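Local coordinates for phospholipase C beta (PDB 1JAD), which belongs to the phospholipase C family and is represented here by its C-terminal region, an elongated domain of long helices packed side by side, at residues T110-I113 with T114-A117; T18-L21 with A22-Q25. One frame throughout, in Å; residues are numbered along the deposited sequence.

Contact 1 of 2, residues T110-I113 with T114-A117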
loop_
_atom_site.group_PDB
_atom_site.type_symbol
_atom_site.label_atom_id
_atom_site.label_comp_id
_atom_site.label_asym_id
_atom_site.label_seq_id
_atom_site.Cartn_x
_atom_site.Cartn_y
_atom_site.Cartn_z
ATOM N N THR A 110 7.493 9.280 3.489
ATOM C CA THR A 110 6.896 7.971 3.278
ATOM C C THR A 110 5.521 8.128 2.656
ATOM O O THR A 110 5.217 7.501 1.639
ATOM C CB THR A 110 6.779 7.180 4.602
ATOM O OG1 THR A 110 8.093 6.816 5.045
ATOM C CG2 THR A 110 5.942 5.917 4.418
ATOM N N ALA A 111 4.693 8.975 3.258
ATOM C CA ALA A 111 3.350 9.207 2.750
ATOM C C ALA A 111 3.401 9.614 1.289
ATOM O O ALA A 111 2.672 9.071 0.450
ATOM C CB ALA A 111 2.669 10.288 3.559
ATOM N N LYS A 112 4.274 10.566 0.985
ATOM C CA LYS A 112 4.404 11.055 -0.380
ATOM C C LYS A 112 4.869 9.948 -1.319
ATOM O O LYS A 112 4.150 9.571 -2.238
ATOM C CB LYS A 112 5.386 12.229 -0.443
ATOM C CG LYS A 112 5.185 13.110 -1.667
ATOM C CD LYS A 112 3.740 13.617 -1.678
ATOM C CE LYS A 112 3.443 14.590 -2.815
ATOM N NZ LYS A 112 2.016 15.037 -2.750
ATOM N N ILE A 113 6.070 9.428 -1.094
ATOM C CA ILE A 113 6.575 8.374 -1.957
ATOM C C ILE A 113 5.633 7.188 -2.038
ATOM O O ILE A 113 5.482 6.597 -3.106
ATOM C CB ILE A 113 7.985 7.903 -1.540
ATOM C CG1 ILE A 113 9.021 8.888 -2.075
ATOM C CG2 ILE A 113 8.270 6.516 -2.093
ATOM C CD1 ILE A 113 10.447 8.414 -1.953
ATOM N N THR A 114 4.994 6.829 -0.930
ATOM C CA THR A 114 4.060 5.716 -0.980
ATOM C C THR A 114 2.947 6.067 -1.955
ATOM O O THR A 114 2.377 5.193 -2.609
ATOM C CB THR A 114 3.484 5.413 0.395
ATOM O OG1 THR A 114 4.502 4.812 1.203
ATOM C CG2 THR A 114 2.303 4.469 0.284
ATOM N N GLU A 115 2.657 7.358 -2.060
ATOM C CA GLU A 115 1.643 7.851 -2.980
ATOM C C GLU A 115 2.089 7.559 -4.407
ATOM O O GLU A 115 1.478 6.754 -5.109
ATOM C CB GLU A 115 1.454 9.364 -2.798
ATOM C CG GLU A 115 0.765 10.060 -3.977
ATOM C CD GLU A 115 0.650 11.572 -3.809
ATOM O OE1 GLU A 115 0.337 12.253 -4.809
ATOM O OE2 GLU A 115 0.862 12.081 -2.682
ATOM N N LEU A 116 3.164 8.223 -4.825
ATOM C CA LEU A 116 3.714 8.063 -6.173
ATOM C C LEU A 116 3.822 6.582 -6.559
ATOM O O LEU A 116 3.306 6.162 -7.599
ATOM C CB LEU A 116 5.092 8.730 -6.245
ATOM C CG LEU A 116 5.159 10.191 -5.773
ATOM C CD1 LEU A 116 6.613 10.664 -5.746
ATOM C CD2 LEU A 116 4.309 11.071 -6.673
ATOM N N ALA A 117 4.490 5.800 -5.714
ATOM C CA ALA A 117 4.656 4.371 -5.949
ATOM C C ALA A 117 3.294 3.732 -6.200
ATOM O O ALA A 117 3.072 3.098 -7.234
ATOM C CB ALA A 117 5.319 3.716 -4.745
#

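Contact 2 of 2, residues T18-L21 with A22-Q25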
loop_
_atom_site.group_PDB
_atom_site.type_symbol
_atom_site.label_atom_id
_atom_site.label_comp_id
_atom_site.label_asym_id
_atom_site.label_seq_id
_atom_site.Cartn_x
_atom_site.Cartn_y
_atom_site.Cartn_z
ATOM N N THR A 18 8.929 -2.382 -11.201
ATOM C CA THR A 18 8.383 -1.192 -10.553
ATOM C C THR A 18 9.518 -0.223 -10.284
ATOM O O THR A 18 10.635 -0.638 -9.976
ATOM C CB THR A 18 7.696 -1.507 -9.193
ATOM O OG1 THR A 18 6.460 -2.193 -9.419
ATOM C CG2 THR A 18 7.411 -0.216 -8.422
ATOM N N ALA A 19 9.224 1.068 -10.399
ATOM C CA ALA A 19 10.224 2.100 -10.161
ATOM C C ALA A 19 10.949 1.791 -8.864
ATOM O O ALA A 19 10.362 1.242 -7.932
ATOM C CB ALA A 19 9.558 3.474 -10.078
ATOM N N SER A 20 12.231 2.128 -8.814
ATOM C CA SER A 20 13.024 1.891 -7.617
ATOM C C SER A 20 12.896 3.089 -6.684
ATOM O O SER A 20 12.326 4.117 -7.057
ATOM C CB SER A 20 14.489 1.663 -7.989
ATOM O OG SER A 20 14.984 2.749 -8.749
ATOM N N LEU A 21 13.420 2.951 -5.471
ATOM C CA LEU A 21 13.349 4.031 -4.503
ATOM C C LEU A 21 14.108 5.210 -5.098
ATOM O O LEU A 21 13.812 6.362 -4.799
ATOM C CB LEU A 21 14.012 3.626 -3.182
ATOM C CG LEU A 21 13.476 4.246 -1.885
ATOM C CD1 LEU A 21 14.543 4.155 -0.825
ATOM C CD2 LEU A 21 13.105 5.696 -2.085
ATOM N N ALA A 22 15.086 4.900 -5.945
ATOM C CA ALA A 22 15.923 5.907 -6.587
ATOM C C ALA A 22 15.141 6.735 -7.588
ATOM O O ALA A 22 15.265 7.959 -7.625
ATOM C CB ALA A 22 17.101 5.240 -7.282
ATOM N N GLU A 23 14.347 6.066 -8.413
ATOM C CA GLU A 23 13.543 6.755 -9.414
ATOM C C GLU A 23 12.522 7.685 -8.760
ATOM O O GLU A 23 12.298 8.805 -9.224
ATOM C CB GLU A 23 12.821 5.734 -10.294
ATOM C CG GLU A 23 13.763 4.848 -11.099
ATOM C CD GLU A 23 13.025 3.861 -11.987
ATOM O OE1 GLU A 23 12.175 4.300 -12.795
ATOM O OE2 GLU A 23 13.304 2.649 -11.882
ATOM N N LEU A 24 11.918 7.209 -7.676
ATOM C CA LEU A 24 10.905 7.955 -6.937
ATOM C C LEU A 24 11.420 9.165 -6.158
ATOM O O LEU A 24 10.712 10.163 -6.020
ATOM C CB LEU A 24 10.175 7.010 -5.982
ATOM C CG LEU A 24 9.452 5.865 -6.688
ATOM C CD1 LEU A 24 8.837 4.918 -5.670
ATOM C CD2 LEU A 24 8.386 6.443 -7.600
ATOM N N GLN A 25 12.644 9.067 -5.640
ATOM C CA GLN A 25 13.252 10.153 -4.866
ATOM C C GLN A 25 13.698 11.303 -5.757
ATOM O O GLN A 25 14.314 12.258 -5.280
ATOM C CB GLN A 25 14.475 9.643 -4.096
ATOM C CG GLN A 25 14.180 8.614 -3.037
ATOM C CD GLN A 25 15.443 7.996 -2.474
ATOM O OE1 GLN A 25 15.388 7.156 -1.578
ATOM N NE2 GLN A 25 16.590 8.408 -3.002
#

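Contact 1 of 2, residues T110-I113 with T114-A117
Thr110 and Thr114 meet one turn apart on helix 75-155, one of the long helices of the PLC-beta C-terminal coiled-coil domain. Thr110 O is gripped twice by the same residue: Thr114 N reaches it at 2.7 Å, the ordinary helical bond, and Thr114 OG1 donates to it at 2.8 Å. The hydroxyl does so because OG1 stands opposite its own carbonyl carbon (chi1 -72°), folded back against the preceding turn; it meets the oxygen from above the carbonyl plane, 46° out of it. The two threonine side chains run alongside each other in the same direction, with Thr110 CG2 3.7 Å from Thr114 OG1. The stronger hydrogen bond of Thr110 OG1 is to Glu212 OE1 of helix 161-245.

Farther round the helix, Lys112 and Glu115 form an i to i+3 salt bridge, NZ to OE2 at 3.2 Å. The ammonium of Lys112 approaches Glu115 OE2 on its syn side, tilted from the carboxylate plane. The lysine chain bends at chi2 (57°) and runs alongside the extended glutamate, with Lys112 CD 3.4 Å from Glu115 OE2. Lys112 additionally rests on Leu29 and Leu33 of helix 28-64. Ile113, Leu116 and Ala117 are buried: Ile113 packs on Phe30 of helix 28-64 and Ile208 of helix 161-245, and Leu116 on Met27. Along the backbone, Ala117 N donates to Ile113 O at 2.9 Å.

Contact 2 of 2, residues T18-L21 with A22-Q25
A capping box formed by Ser20 and Glu23 opens the short helix 21-24. Ser20 is the N-cap: its OG accepts from Glu23 N at 3.4 Å, a weak bond, and Ser20 N donates a weak one to Glu23 OE2 at 3.3 Å. Glu23 CG lies beside its own backbone N, opposite the carbonyl carbon (chi1 -63°), and the extended chain beyond carries the carboxylate back over the start of the helix, where OE2 lies 3.6 Å from Ala19 CA and OE1 3.9 Å from Ala19 CB. The Ser20 hydroxyl also lies against the aliphatic part of the glutamate, OG to CG 3.4 Å.

In this largely helical PLC-beta C-terminal domain, the box marks where the N-terminal loop turns into a single short helix lying on the long helix 75-155. Leu24 N donates to Ser20 O at 3.2 Å. Ala19 CB and Leu24 CD2 pack at 4.0 Å, bringing the residue before the cap against the buried leucine, which also touches Asn204 of helix 161-245. Thr18 OG1, just upstream, is hydrogen-bonded to Glu124 of helix 75-155.

How the contacts relate
From the N terminus, the chain first reaches contact 2, where the extended loop through residue 20 enters helix 21-24; it then runs through helix 28-64 and a connecting loop into helix 75-155, which carries contact 1. The two are in series, each a local turn, so neither encloses nor crosses the other. Their centres lie about 10 Å apart and they touch directly: Ile113 CD1 packs on Leu21 CD2 at 3.8 Å, and Ala117 CB on Leu24 CD1 at 3.8 Å. The short helix lies against helix 75-155, helix 161-245 touches both contacts, and helix 28-64 touches contact 1.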